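PDB 7LPQ: cytoplasmic protein from Cryptococcus neoformans var. grubii serotype A, which probably hydrolyses the beta-glucosidic bond of steryl glucosides, acting as a glycoside hydrolase of family 5. Local coordinates for residues A[83-88]-A[131-136]; A[467-472]-A[484-489]; A[667-672]-A[708-713]. All blocks are in the same frame, centred on the assembly; numbering follows the deposited sequence.

In the fold
From the N terminus, the chain first closes contact 1, where helix 83-93 meets the end of helix 118-133 after strand 98-104 has been laid down between them. Contact 2 follows after several further barrel strands: strands 467-469 and 486-488 pair across a short helical excursion, beside a bound ligand. Contact 3 closes last, joining strands 669-673 and 707-710 of the C-terminal beta domain; strand 669-673 also pairs with strand 35-43, joining that domain to the barrel. The three loops are in series; none crosses or encloses another. Contacts 1 and 3 have nearest atoms about 8 Å apart: Tyr-710 and Tyr-669 hydrogen-bond to backbone carbonyls at the end of helix 83-93 and just beyond it. Contact 2 lies well away.

Contact 1: A[83-88]-A[131-136]; sequences SADLHL and CKEWGF
Asp-85 engages the indole of Trp-134 in two ways at once, with its carboxylate at the ring edge and its backbone carbonyl above one face. The edge interaction is a hydrogen bond from Trp-134 NE1 to Asp-85 OD1, 3.0 Å long and nearly straight at 169°. OD1 lies almost exactly in the indole plane, but the N-H reaches it from the anti side of the carboxylate, whose plane is turned 48° from that of the ring. Trp-134 CG lies opposite the carbonyl carbon and beside the backbone N (chi1 -82°), which turns the indole toward helix 83-93 with NE1 at Asp-85. Around the corner, Asp-85 O stands over the benzo rim, 3.6 Å from Trp-134 CZ2. Edge and face together limit how the indole can tilt. Asp-85 OD2 forms a salt bridge with Lys-130, which probably offsets the nearby charge of Glu-133, whose OE2 is 4.1 Å from Asp-85 OD1.

Leu-88 lies over the same indole face as the carbonyl. Its CB sits 4.0 Å from the centroid of the five-membered ring of Trp-134, a CH-pi contact close to the ring normal. The two methyls then diverge: CD1 approaches Trp-134 CD1, whereas CD2 drops between Phe-136 CE2, at 3.8 Å, and Cys-131 SG, at 4.1 Å.

Trp-134 and Phe-136 are presented by a Schellman motif that ends their helix. Gly-135, with positive phi, is its C-prime residue, and Phe-136 N returns to Cys-131 O while Gly-135 N bonds to Lys-132 O. Helix 83-93 precedes strand 98-104 and helix 118-133 follows it, and both pack on the outside of the TIM barrel, where Leu-99 of that strand touches Cys-131 and Phe-136, while helix 642-647 packs on Trp-134 through Pro-642 and Ile-645.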
ATOM      1  N   SER A  83     -25.129  -4.044  -1.084  1.00 32.71           N
ATOM      2  CA  SER A  83     -23.968  -4.765  -1.586  1.00 32.03           C
ATOM      3  C   SER A  83     -22.856  -4.866  -0.553  1.00 29.61           C
ATOM      4  O   SER A  83     -22.028  -5.781  -0.644  1.00 28.70           O
ATOM      5  CB  SER A  83     -23.434  -4.083  -2.848  1.00 32.95           C
ATOM      6  OG  SER A  83     -22.898  -2.804  -2.542  1.00 33.22           O
ATOM      7  N   ALA A  84     -22.829  -3.966   0.429  1.00 30.29           N
ATOM      8  CA  ALA A  84     -21.704  -3.921   1.352  1.00 31.28           C
ATOM      9  C   ALA A  84     -21.593  -5.205   2.161  1.00 33.43           C
ATOM     10  O   ALA A  84     -20.485  -5.718   2.374  1.00 36.15           O
ATOM     11  CB  ALA A  84     -21.833  -2.716   2.281  1.00 31.52           C
ATOM     12  N   ASP A  85     -22.729  -5.748   2.613  1.00 29.48           N
ATOM     13  CA  ASP A  85     -22.688  -6.947   3.445  1.00 28.98           C
ATOM     14  C   ASP A  85     -22.270  -8.170   2.638  1.00 26.85           C
ATOM     15  O   ASP A  85     -21.593  -9.064   3.157  1.00 24.77           O
ATOM     16  CB  ASP A  85     -24.049  -7.183   4.093  1.00 30.79           C
ATOM     17  CG  ASP A  85     -24.355  -6.181   5.187  1.00 33.50           C
ATOM     18  OD1 ASP A  85     -23.919  -6.410   6.332  1.00 34.77           O
ATOM     19  OD2 ASP A  85     -25.026  -5.163   4.896  1.00 34.52           O
ATOM     20  N   LEU A  86     -22.689  -8.243   1.377  1.00 28.60           N
ATOM     21  CA  LEU A  86     -22.281  -9.354   0.528  1.00 31.66           C
ATOM     22  C   LEU A  86     -20.772  -9.365   0.348  1.00 31.27           C
ATOM     23  O   LEU A  86     -20.125 -10.405   0.501  1.00 31.59           O
ATOM     24  CB  LEU A  86     -22.989  -9.258  -0.822  1.00 35.61           C
ATOM     25  CG  LEU A  86     -23.334 -10.582  -1.496  1.00 39.38           C
ATOM     26  CD1 LEU A  86     -24.472 -11.282  -0.772  1.00 40.24           C
ATOM     27  CD2 LEU A  86     -23.682 -10.338  -2.961  1.00 41.20           C
ATOM     28  N   HIS A  87     -20.192  -8.205   0.025  1.00 31.14           N
ATOM     29  CA  HIS A  87     -18.747  -8.114  -0.133  1.00 29.00           C
ATOM     30  C   HIS A  87     -18.036  -8.538   1.144  1.00 26.03           C
ATOM     31  O   HIS A  87     -17.066  -9.301   1.103  1.00 24.78           O
ATOM     32  CB  HIS A  87     -18.345  -6.692  -0.516  1.00 30.35           C
ATOM     33  CG  HIS A  87     -18.682  -6.327  -1.924  1.00 32.27           C
ATOM     34  ND1 HIS A  87     -18.212  -7.033  -3.008  1.00 33.26           N
ATOM     35  CD2 HIS A  87     -19.437  -5.321  -2.429  1.00 32.96           C
ATOM     36  CE1 HIS A  87     -18.664  -6.486  -4.121  1.00 33.09           C
ATOM     37  NE2 HIS A  87     -19.416  -5.450  -3.798  1.00 32.96           N
ATOM     38  N   LEU A  88     -18.507  -8.054   2.297  1.00 25.17           N
ATOM     39  CA  LEU A  88     -17.846  -8.416   3.547  1.00 25.08           C
ATOM     40  C   LEU A  88     -18.047  -9.885   3.877  1.00 23.19           C
ATOM     41  O   LEU A  88     -17.144 -10.518   4.437  1.00 22.44           O
ATOM     42  CB  LEU A  88     -18.352  -7.544   4.691  1.00 25.67           C
ATOM     43  CG  LEU A  88     -17.914  -6.080   4.622  1.00 27.21           C
ATOM     44  CD1 LEU A  88     -18.923  -5.199   5.339  1.00 27.34           C
ATOM     45  CD2 LEU A  88     -16.527  -5.889   5.216  1.00 28.02           C
ATOM     46  N   CYS A 131     -17.749  -3.361   9.393  1.00 27.31           N
ATOM     47  CA  CYS A 131     -16.553  -4.195   9.472  1.00 26.74           C
ATOM     48  C   CYS A 131     -16.420  -4.829  10.851  1.00 25.80           C
ATOM     49  O   CYS A 131     -16.087  -6.018  10.972  1.00 23.94           O
ATOM     50  CB  CYS A 131     -15.311  -3.362   9.143  1.00 26.50           C
ATOM     51  SG  CYS A 131     -15.248  -2.692   7.440  1.00 26.74           S
ATOM     52  N   LYS A 132     -16.681  -4.044  11.905  1.00 26.57           N
ATOM     53  CA  LYS A 132     -16.660  -4.581  13.265  1.00 26.56           C
ATOM     54  C   LYS A 132     -17.727  -5.655  13.444  1.00 25.32           C
ATOM     55  O   LYS A 132     -17.477  -6.712  14.041  1.00 23.53           O
ATOM     56  CB  LYS A 132     -16.874  -3.447  14.269  1.00 27.54           C
ATOM     57  CG  LYS A 132     -17.124  -3.912  15.701  1.00 31.07           C
ATOM     58  CD  LYS A 132     -17.049  -2.740  16.676  1.00 35.77           C
ATOM     59  CE  LYS A 132     -17.403  -3.153  18.092  1.00 39.19           C
ATOM     60  NZ  LYS A 132     -18.880  -3.142  18.312  1.00 42.35           N
ATOM     61  N   GLU A 133     -18.925  -5.394  12.932  1.00 25.87           N
ATOM     62  CA  GLU A 133     -20.015  -6.354  13.048  1.00 28.72           C
ATOM     63  C   GLU A 133     -19.701  -7.640  12.295  1.00 26.84           C
ATOM     64  O   GLU A 133     -20.209  -8.707  12.648  1.00 26.52           O
ATOM     65  CB  GLU A 133     -21.303  -5.695  12.556  1.00 34.07           C
ATOM     66  CG  GLU A 133     -22.291  -6.580  11.851  1.00 40.90           C
ATOM     67  CD  GLU A 133     -23.574  -5.828  11.510  1.00 48.09           C
ATOM     68  OE1 GLU A 133     -23.987  -4.955  12.318  1.00 49.19           O
ATOM     69  OE2 GLU A 133     -24.162  -6.100  10.433  1.00 51.31           O
ATOM     70  N   TRP A 134     -18.854  -7.575  11.274  1.00 25.50           N
ATOM     71  CA  TRP A 134     -18.437  -8.767  10.540  1.00 24.44           C
ATOM     72  C   TRP A 134     -17.143  -9.362  11.080  1.00 24.10           C
ATOM     73  O   TRP A 134     -16.614 -10.306  10.488  1.00 23.65           O
ATOM     74  CB  TRP A 134     -18.286  -8.447   9.048  1.00 23.49           C
ATOM     75  CG  TRP A 134     -19.591  -8.480   8.328  1.00 22.56           C
ATOM     76  CD1 TRP A 134     -20.426  -7.422   8.095  1.00 22.90           C
ATOM     77  CD2 TRP A 134     -20.233  -9.632   7.763  1.00 21.81           C
ATOM     78  NE1 TRP A 134     -21.548  -7.848   7.414  1.00 23.06           N
ATOM     79  CE2 TRP A 134     -21.452  -9.199   7.202  1.00 22.46           C
ATOM     80  CE3 TRP A 134     -19.898 -10.990   7.686  1.00 21.52           C
ATOM     81  CZ2 TRP A 134     -22.331 -10.069   6.568  1.00 21.54           C
ATOM     82  CZ3 TRP A 134     -20.775 -11.856   7.053  1.00 21.75           C
ATOM     83  CH2 TRP A 134     -21.975 -11.394   6.501  1.00 21.75           C
ATOM     84  N   GLY A 135     -16.626  -8.833  12.186  1.00 27.58           N
ATOM     85  CA  GLY A 135     -15.526  -9.476  12.878  1.00 28.38           C
ATOM     86  C   GLY A 135     -14.151  -9.175  12.339  1.00 29.66           C
ATOM     87  O   GLY A 135     -13.217  -9.929  12.619  1.00 31.97           O
ATOM     88  N   PHE A 136     -13.986  -8.090  11.590  1.00 24.61           N
ATOM     89  CA  PHE A 136     -12.692  -7.748  11.027  1.00 23.38           C
ATOM     90  C   PHE A 136     -11.905  -6.868  11.992  1.00 23.12           C
ATOM     91  O   PHE A 136     -12.462  -5.970  12.639  1.00 23.26           O
ATOM     92  CB  PHE A 136     -12.849  -7.013   9.690  1.00 20.46           C
ATOM     93  CG  PHE A 136     -13.284  -7.886   8.558  1.00 21.48           C
ATOM     94  CD1 PHE A 136     -12.353  -8.591   7.810  1.00 23.33           C
ATOM     95  CD2 PHE A 136     -14.618  -7.991   8.223  1.00 21.73           C
ATOM     96  CE1 PHE A 136     -12.752  -9.398   6.760  1.00 22.75           C
ATOM     97  CE2 PHE A 136     -15.024  -8.795   7.166  1.00 22.48           C
ATOM     98  CZ  PHE A 136     -14.089  -9.497   6.437  1.00 21.99           C
TER

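Contact 2: A[467-472]-A[484-489]; sequences FNADAI and QAVRIG
A chi1 of 176° at Val-486 sends CG1 toward the facing strand, to 4.2 Å from Phe-467 CB, and leaves CG2 beside Ala-469 CB. The phenylalanine has chi1 65°, with CG lodged between its backbone N and carbonyl carbon; its ring consequently leads away from the partner strand, so that CB, rather than the ring, meets Val-486 and Ile-488. Phe-467, Ala-469, Val-486 and Ile-488 share one face of the ribbon, and Asn-468 and Arg-487 occupy the other.

The backbone carries most of the contact. Asn-468 and Arg-487 form an antiparallel hydrogen-bonded pair, in which Arg-487 N gives a 2.8 Å bond to Asn-468 O and Asn-468 N a 3.1 Å bond to Arg-487 O. Beyond it, Asp-470 N donates to Ala-485 O over 3.0 Å, extending the pairing one step past the strand. CA-H groups of Phe-467, Ala-469 and Val-486 lean on the same carbonyls. The amide of Asn-468 turns back on its own chain: OD1 accepts the N-H of Ala-469 on a lone pair at 2.6 Å, while ND2 is held by Asp-455.

Arg-487 folds its guanidinium back along its own chain, toward the residues before the strand, where NH1 donates to Gln-484 O at 3.1 Å, nearly in the guanidinium plane. Asp-470 OD2 is 4.4 Å from Arg-487 NH2 and well out of that plane, so the attraction between them is only one of charge; OD2 bonds instead to Tyr-479 OH. Asp-470 OD1 caps helix 471-475 by accepting the N-H of Gly-473; the first residue of that helix, Ala-471, touches the bound ligand.

Asp-470 and Gly-489 are N-caps where each strand runs into a helix, giving a two-stranded antiparallel ribbon at the edge of the TIM barrel's ligand pocket.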
ATOM      1  N   PHE A 467      11.378 -17.031 -15.547  1.00 21.29           N
ATOM      2  CA  PHE A 467      12.515 -16.564 -14.772  1.00 21.53           C
ATOM      3  C   PHE A 467      12.064 -15.419 -13.869  1.00 22.58           C
ATOM      4  O   PHE A 467      10.991 -14.839 -14.052  1.00 22.22           O
ATOM      5  CB  PHE A 467      13.634 -16.069 -15.687  1.00 21.64           C
ATOM      6  CG  PHE A 467      13.251 -14.857 -16.479  1.00 21.98           C
ATOM      7  CD1 PHE A 467      12.538 -14.984 -17.654  1.00 22.54           C
ATOM      8  CD2 PHE A 467      13.566 -13.583 -16.022  1.00 23.18           C
ATOM      9  CE1 PHE A 467      12.164 -13.871 -18.380  1.00 23.49           C
ATOM     10  CE2 PHE A 467      13.201 -12.458 -16.749  1.00 22.85           C
ATOM     11  CZ  PHE A 467      12.498 -12.603 -17.927  1.00 22.61           C
ATOM     12  N   ASN A 468      12.914 -15.074 -12.908  1.00 24.58           N
ATOM     13  CA  ASN A 468      12.686 -13.923 -12.048  1.00 26.01           C
ATOM     14  C   ASN A 468      14.016 -13.542 -11.414  1.00 25.65           C
ATOM     15  O   ASN A 468      15.018 -14.240 -11.570  1.00 26.89           O
ATOM     16  CB  ASN A 468      11.623 -14.218 -10.987  1.00 27.17           C
ATOM     17  CG  ASN A 468      10.891 -12.961 -10.539  1.00 27.21           C
ATOM     18  OD1 ASN A 468      11.507 -11.927 -10.277  1.00 25.29           O
ATOM     19  ND2 ASN A 468       9.565 -13.047 -10.459  1.00 28.65           N
ATOM     20  N   ALA A 469      14.018 -12.424 -10.692  1.00 25.49           N
ATOM     21  CA  ALA A 469      15.253 -11.896 -10.125  1.00 25.74           C
ATOM     22  C   ALA A 469      15.003 -11.342  -8.734  1.00 24.68           C
ATOM     23  O   ALA A 469      13.902 -10.891  -8.415  1.00 23.33           O
ATOM     24  CB  ALA A 469      15.859 -10.800 -11.020  1.00 26.94           C
ATOM     25  N   ASP A 470      16.051 -11.381  -7.910  1.00 25.18           N
ATOM     26  CA  ASP A 470      15.988 -10.991  -6.502  1.00 27.01           C
ATOM     27  C   ASP A 470      16.124  -9.474  -6.399  1.00 27.00           C
ATOM     28  O   ASP A 470      17.223  -8.921  -6.310  1.00 25.13           O
ATOM     29  CB  ASP A 470      17.076 -11.717  -5.717  1.00 27.90           C
ATOM     30  CG  ASP A 470      17.184 -11.244  -4.287  1.00 28.98           C
ATOM     31  OD1 ASP A 470      16.272 -10.535  -3.815  1.00 29.38           O
ATOM     32  OD2 ASP A 470      18.196 -11.582  -3.636  1.00 30.15           O
ATOM     33  N   ALA A 471      14.978  -8.793  -6.392  1.00 31.96           N
ATOM     34  CA  ALA A 471      14.978  -7.333  -6.363  1.00 31.86           C
ATOM     35  C   ALA A 471      15.746  -6.801  -5.160  1.00 31.20           C
ATOM     36  O   ALA A 471      16.603  -5.918  -5.298  1.00 31.26           O
ATOM     37  CB  ALA A 471      13.544  -6.814  -6.348  1.00 32.69           C
ATOM     38  N   ILE A 472      15.463  -7.339  -3.971  1.00 27.10           N
ATOM     39  CA  ILE A 472      16.053  -6.792  -2.754  1.00 27.25           C
ATOM     40  C   ILE A 472      17.551  -7.063  -2.713  1.00 27.34           C
ATOM     41  O   ILE A 472      18.337  -6.218  -2.257  1.00 27.12           O
ATOM     42  CB  ILE A 472      15.334  -7.358  -1.517  1.00 27.39           C
ATOM     43  CG1 ILE A 472      13.883  -6.879  -1.502  1.00 28.74           C
ATOM     44  CG2 ILE A 472      16.051  -6.931  -0.253  1.00 26.42           C
ATOM     45  CD1 ILE A 472      13.026  -7.511  -0.425  1.00 29.99           C
ATOM     46  N   GLN A 484      23.494 -12.805 -11.870  1.00 42.55           N
ATOM     47  CA  GLN A 484      23.540 -13.747 -10.756  1.00 44.06           C
ATOM     48  C   GLN A 484      22.345 -13.605  -9.819  1.00 40.54           C
ATOM     49  O   GLN A 484      22.192 -14.423  -8.904  1.00 40.36           O
ATOM     50  CB  GLN A 484      24.837 -13.555  -9.968  1.00 48.97           C
ATOM     51  CG  GLN A 484      26.012 -14.361 -10.511  1.00 54.24           C
ATOM     52  CD  GLN A 484      25.654 -15.814 -10.818  1.00 58.66           C
ATOM     53  OE1 GLN A 484      25.396 -16.171 -11.971  1.00 60.43           O
ATOM     54  NE2 GLN A 484      25.609 -16.648  -9.786  1.00 60.01           N
ATOM     55  N   ALA A 485      21.500 -12.599 -10.023  1.00 34.38           N
ATOM     56  CA  ALA A 485      20.285 -12.439  -9.242  1.00 31.84           C
ATOM     57  C   ALA A 485      19.106 -13.196  -9.837  1.00 30.29           C
ATOM     58  O   ALA A 485      18.014 -13.160  -9.265  1.00 28.95           O
ATOM     59  CB  ALA A 485      19.929 -10.956  -9.116  1.00 30.42           C
ATOM     60  N   VAL A 486      19.304 -13.896 -10.953  1.00 28.77           N
ATOM     61  CA  VAL A 486      18.211 -14.538 -11.674  1.00 28.01           C
ATOM     62  C   VAL A 486      18.038 -15.975 -11.202  1.00 29.20           C
ATOM     63  O   VAL A 486      19.016 -16.670 -10.889  1.00 29.38           O
ATOM     64  CB  VAL A 486      18.463 -14.490 -13.191  1.00 26.64           C
ATOM     65  CG1 VAL A 486      17.378 -15.254 -13.943  1.00 26.84           C
ATOM     66  CG2 VAL A 486      18.545 -13.052 -13.674  1.00 24.80           C
ATOM     67  N   ARG A 487      16.786 -16.422 -11.160  1.00 29.80           N
ATOM     68  CA  ARG A 487      16.454 -17.803 -10.858  1.00 30.92           C
ATOM     69  C   ARG A 487      15.492 -18.308 -11.922  1.00 28.82           C
ATOM     70  O   ARG A 487      14.695 -17.541 -12.475  1.00 27.87           O
ATOM     71  CB  ARG A 487      15.813 -17.971  -9.473  1.00 35.27           C
ATOM     72  CG  ARG A 487      16.388 -17.091  -8.392  1.00 39.44           C
ATOM     73  CD  ARG A 487      17.525 -17.763  -7.615  1.00 44.18           C
ATOM     74  NE  ARG A 487      18.004 -16.868  -6.561  1.00 48.91           N
ATOM     75  CZ  ARG A 487      19.107 -16.125  -6.642  1.00 53.22           C
ATOM     76  NH1 ARG A 487      19.884 -16.178  -7.726  1.00 54.70           N
ATOM     77  NH2 ARG A 487      19.437 -15.332  -5.632  1.00 53.90           N
ATOM     78  N   ILE A 488      15.566 -19.610 -12.201  1.00 26.79           N
ATOM     79  CA  ILE A 488      14.746 -20.248 -13.220  1.00 26.22           C
ATOM     80  C   ILE A 488      13.916 -21.331 -12.556  1.00 24.02           C
ATOM     81  O   ILE A 488      14.399 -22.019 -11.651  1.00 22.89           O
ATOM     82  CB  ILE A 488      15.604 -20.848 -14.353  1.00 28.27           C
ATOM     83  CG1 ILE A 488      16.196 -19.736 -15.213  1.00 29.79           C
ATOM     84  CG2 ILE A 488      14.770 -21.800 -15.203  1.00 28.54           C
ATOM     85  CD1 ILE A 488      17.522 -19.230 -14.701  1.00 31.22           C
ATOM     86  N   GLY A 489      12.683 -21.487 -13.011  1.00 24.49           N
ATOM     87  CA  GLY A 489      11.832 -22.555 -12.508  1.00 26.29           C
ATOM     88  C   GLY A 489      11.005 -22.129 -11.311  1.00 27.88           C
ATOM     89  O   GLY A 489      11.401 -21.282 -10.506  1.00 27.15           O
TER

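Contact 3: A[667-672]-A[708-713]; sequences RPYPVA and EIYLPF
Tyr-710 runs alongside the partner segment, from Tyr-669 at its CB to Arg-667 at its ring. CB lies 3.8 Å from Tyr-669 O and also brushes Val-671 CG1. With CG opposite the backbone N (chi1 165°), the ring swings along the strand, bringing CD2 to 3.4 Å from Arg-667 O, which sits at the ring edge, near its plane; CE2 follows beside the same oxygen. CD2 also approaches Tyr-669 CD1 at an oblique angle. At the tip, OH bonds to Ala-93 O, just as Tyr-669 OH bonds to Gly-95 O.

The two tyrosines are an antiparallel pair, in which Tyr-710 N gives a 2.9 Å bond to Tyr-669 O and the return bond is weak. Farther along, Val-671 and Ala-672 both face Glu-708, a classic beta bulge in the C-terminal beta domain of this family 5 enzyme. Glu-708 N bonds to Ala-672 O at 2.8 Å, while Glu-708 O receives weak bonds from the N-H groups of both bulge residues. The extended Glu-708 side chain runs past Val-671 CG2, with CG as close as 3.5 Å.

On the face opposite the tyrosines, Pro-670 CB packs 3.9 Å from Ile-709 CG1, and Tyr-691 of strand 689-696 touches both residues. Past the strand end, Pro-712 CD lies 3.8 Å from Pro-668 CB, the two rings crossing at about a right angle.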
ATOM      1  N   ARG A 667      -6.595 -19.461   1.298  1.00 24.42           N
ATOM      2  CA  ARG A 667      -5.692 -20.521   1.711  1.00 24.76           C
ATOM      3  C   ARG A 667      -5.928 -20.875   3.173  1.00 24.44           C
ATOM      4  O   ARG A 667      -6.415 -20.038   3.946  1.00 22.63           O
ATOM      5  CB  ARG A 667      -4.220 -20.099   1.530  1.00 25.55           C
ATOM      6  CG  ARG A 667      -3.945 -19.238   0.291  1.00 25.84           C
ATOM      7  CD  ARG A 667      -2.706 -18.368   0.484  1.00 24.92           C
ATOM      8  NE  ARG A 667      -1.515 -19.168   0.751  1.00 24.33           N
ATOM      9  CZ  ARG A 667      -0.812 -19.803  -0.184  1.00 23.92           C
ATOM     10  NH1 ARG A 667      -1.176 -19.732  -1.458  1.00 22.68           N
ATOM     11  NH2 ARG A 667       0.260 -20.510   0.155  1.00 22.46           N
ATOM     12  N   PRO A 668      -5.599 -22.102   3.570  1.00 24.37           N
ATOM     13  CA  PRO A 668      -5.628 -22.440   4.996  1.00 24.85           C
ATOM     14  C   PRO A 668      -4.521 -21.721   5.748  1.00 25.97           C
ATOM     15  O   PRO A 668      -3.431 -21.491   5.226  1.00 25.09           O
ATOM     16  CB  PRO A 668      -5.413 -23.957   5.007  1.00 24.68           C
ATOM     17  CG  PRO A 668      -4.629 -24.227   3.750  1.00 24.23           C
ATOM     18  CD  PRO A 668      -5.131 -23.232   2.735  1.00 23.28           C
ATOM     19  N   TYR A 669      -4.813 -21.350   6.988  1.00 29.02           N
ATOM     20  CA  TYR A 669      -3.817 -20.703   7.832  1.00 29.08           C
ATOM     21  C   TYR A 669      -4.336 -20.671   9.265  1.00 29.21           C
ATOM     22  O   TYR A 669      -5.546 -20.755   9.489  1.00 30.43           O
ATOM     23  CB  TYR A 669      -3.502 -19.282   7.340  1.00 27.43           C
ATOM     24  CG  TYR A 669      -4.519 -18.223   7.735  1.00 25.88           C
ATOM     25  CD1 TYR A 669      -5.675 -18.030   6.995  1.00 25.27           C
ATOM     26  CD2 TYR A 669      -4.299 -17.405   8.831  1.00 25.47           C
ATOM     27  CE1 TYR A 669      -6.591 -17.057   7.340  1.00 25.71           C
ATOM     28  CE2 TYR A 669      -5.205 -16.426   9.190  1.00 26.30           C
ATOM     29  CZ  TYR A 669      -6.351 -16.251   8.440  1.00 26.53           C
ATOM     30  OH  TYR A 669      -7.251 -15.270   8.794  1.00 27.13           O
ATOM     31  N   PRO A 670      -3.435 -20.538  10.242  1.00 26.87           N
ATOM     32  CA  PRO A 670      -3.857 -20.524  11.645  1.00 26.18           C
ATOM     33  C   PRO A 670      -4.164 -19.129  12.159  1.00 25.20           C
ATOM     34  O   PRO A 670      -3.256 -18.305  12.306  1.00 23.38           O
ATOM     35  CB  PRO A 670      -2.645 -21.136  12.361  1.00 25.70           C
ATOM     36  CG  PRO A 670      -1.488 -20.665  11.555  1.00 25.31           C
ATOM     37  CD  PRO A 670      -1.964 -20.511  10.118  1.00 26.37           C
ATOM     38  N   VAL A 671      -5.436 -18.855  12.460  1.00 29.22           N
ATOM     39  CA  VAL A 671      -5.807 -17.515  12.901  1.00 31.56           C
ATOM     40  C   VAL A 671      -5.271 -17.244  14.301  1.00 30.18           C
ATOM     41  O   VAL A 671      -4.836 -16.128  14.603  1.00 30.14           O
ATOM     42  CB  VAL A 671      -7.334 -17.328  12.830  1.00 36.10           C
ATOM     43  CG1 VAL A 671      -7.827 -17.570  11.409  1.00 37.77           C
ATOM     44  CG2 VAL A 671      -8.039 -18.261  13.792  1.00 38.42           C
ATOM     45  N   ALA A 672      -5.283 -18.252  15.173  1.00 28.87           N
ATOM     46  CA  ALA A 672      -4.812 -18.097  16.545  1.00 27.90           C
ATOM     47  C   ALA A 672      -4.186 -19.407  16.997  1.00 28.36           C
ATOM     48  O   ALA A 672      -4.720 -20.484  16.715  1.00 29.22           O
ATOM     49  CB  ALA A 672      -5.953 -17.693  17.486  1.00 26.61           C
ATOM     50  N   GLU A 708      -6.758 -22.327  16.542  1.00 30.00           N
ATOM     51  CA  GLU A 708      -7.843 -22.256  15.570  1.00 32.69           C
ATOM     52  C   GLU A 708      -7.255 -22.070  14.178  1.00 30.67           C
ATOM     53  O   GLU A 708      -6.435 -21.171  13.962  1.00 30.60           O
ATOM     54  CB  GLU A 708      -8.809 -21.102  15.882  1.00 36.70           C
ATOM     55  CG  GLU A 708      -9.991 -21.005  14.915  1.00 40.91           C
ATOM     56  CD  GLU A 708     -10.904 -19.815  15.206  1.00 44.81           C
ATOM     57  OE1 GLU A 708     -11.471 -19.240  14.248  1.00 45.23           O
ATOM     58  OE2 GLU A 708     -11.058 -19.456  16.397  1.00 46.24           O
ATOM     59  N   ILE A 709      -7.685 -22.909  13.238  1.00 28.10           N
ATOM     60  CA  ILE A 709      -7.172 -22.890  11.875  1.00 27.01           C
ATOM     61  C   ILE A 709      -8.346 -22.790  10.909  1.00 25.77           C
ATOM     62  O   ILE A 709      -9.343 -23.509  11.058  1.00 24.53           O
ATOM     63  CB  ILE A 709      -6.325 -24.135  11.558  1.00 26.20           C
ATOM     64  CG1 ILE A 709      -5.108 -24.196  12.475  1.00 25.20           C
ATOM     65  CG2 ILE A 709      -5.896 -24.117  10.104  1.00 23.64           C
ATOM     66  CD1 ILE A 709      -4.485 -25.569  12.595  1.00 24.38           C
ATOM     67  N   TYR A 710      -8.219 -21.907   9.919  1.00 24.29           N
ATOM     68  CA  TYR A 710      -9.217 -21.757   8.869  1.00 23.85           C
ATOM     69  C   TYR A 710      -8.938 -22.783   7.774  1.00 24.36           C
ATOM     70  O   TYR A 710      -7.804 -22.894   7.296  1.00 25.08           O
ATOM     71  CB  TYR A 710      -9.186 -20.327   8.325  1.00 23.19           C
ATOM     72  CG  TYR A 710      -9.920 -20.136   7.018  1.00 23.04           C
ATOM     73  CD1 TYR A 710     -11.295 -20.012   6.988  1.00 22.85           C
ATOM     74  CD2 TYR A 710      -9.231 -20.084   5.809  1.00 22.77           C
ATOM     75  CE1 TYR A 710     -11.975 -19.846   5.799  1.00 22.85           C
ATOM     76  CE2 TYR A 710      -9.901 -19.913   4.614  1.00 22.76           C
ATOM     77  CZ  TYR A 710     -11.277 -19.798   4.613  1.00 23.12           C
ATOM     78  OH  TYR A 710     -11.962 -19.635   3.432  1.00 22.80           O
ATOM     79  N   LEU A 711      -9.965 -23.543   7.400  1.00 24.76           N
ATOM     80  CA  LEU A 711      -9.877 -24.536   6.329  1.00 26.90           C
ATOM     81  C   LEU A 711     -10.854 -24.166   5.222  1.00 25.94           C
ATOM     82  O   LEU A 711     -12.062 -24.435   5.342  1.00 26.93           O
ATOM     83  CB  LEU A 711     -10.180 -25.936   6.861  1.00 30.36           C
ATOM     84  CG  LEU A 711      -9.109 -26.579   7.743  1.00 33.49           C
ATOM     85  CD1 LEU A 711      -9.578 -27.947   8.245  1.00 34.79           C
ATOM     86  CD2 LEU A 711      -7.782 -26.715   7.013  1.00 33.70           C
ATOM     87  N   PRO A 712     -10.392 -23.562   4.130  1.00 24.19           N
ATOM     88  CA  PRO A 712     -11.333 -23.048   3.124  1.00 23.53           C
ATOM     89  C   PRO A 712     -12.087 -24.155   2.393  1.00 24.12           C
ATOM     90  O   PRO A 712     -11.496 -25.151   1.949  1.00 24.03           O
ATOM     91  CB  PRO A 712     -10.437 -22.252   2.161  1.00 23.69           C
ATOM     92  CG  PRO A 712      -9.052 -22.809   2.366  1.00 24.96           C
ATOM     93  CD  PRO A 712      -8.990 -23.225   3.816  1.00 25.54           C
ATOM     94  N   PHE A 713     -13.403 -23.955   2.252  1.00 23.86           N
ATOM     95  CA  PHE A 713     -14.188 -24.781   1.346  1.00 24.73           C
ATOM     96  C   PHE A 713     -13.596 -24.774  -0.067  1.00 24.90           C
ATOM     97  O   PHE A 713     -13.716 -25.765  -0.803  1.00 24.51           O
ATOM     98  CB  PHE A 713     -15.635 -24.289   1.282  1.00 25.14           C
ATOM     99  CG  PHE A 713     -16.449 -24.580   2.514  1.00 26.47           C
ATOM    100  CD1 PHE A 713     -16.206 -25.702   3.291  1.00 27.71           C
ATOM    101  CD2 PHE A 713     -17.486 -23.732   2.881  1.00 26.94           C
ATOM    102  CE1 PHE A 713     -16.971 -25.964   4.418  1.00 28.08           C
ATOM    103  CE2 PHE A 713     -18.261 -23.996   4.004  1.00 27.14           C
ATOM    104  CZ  PHE A 713     -18.001 -25.105   4.774  1.00 27.58           C
TER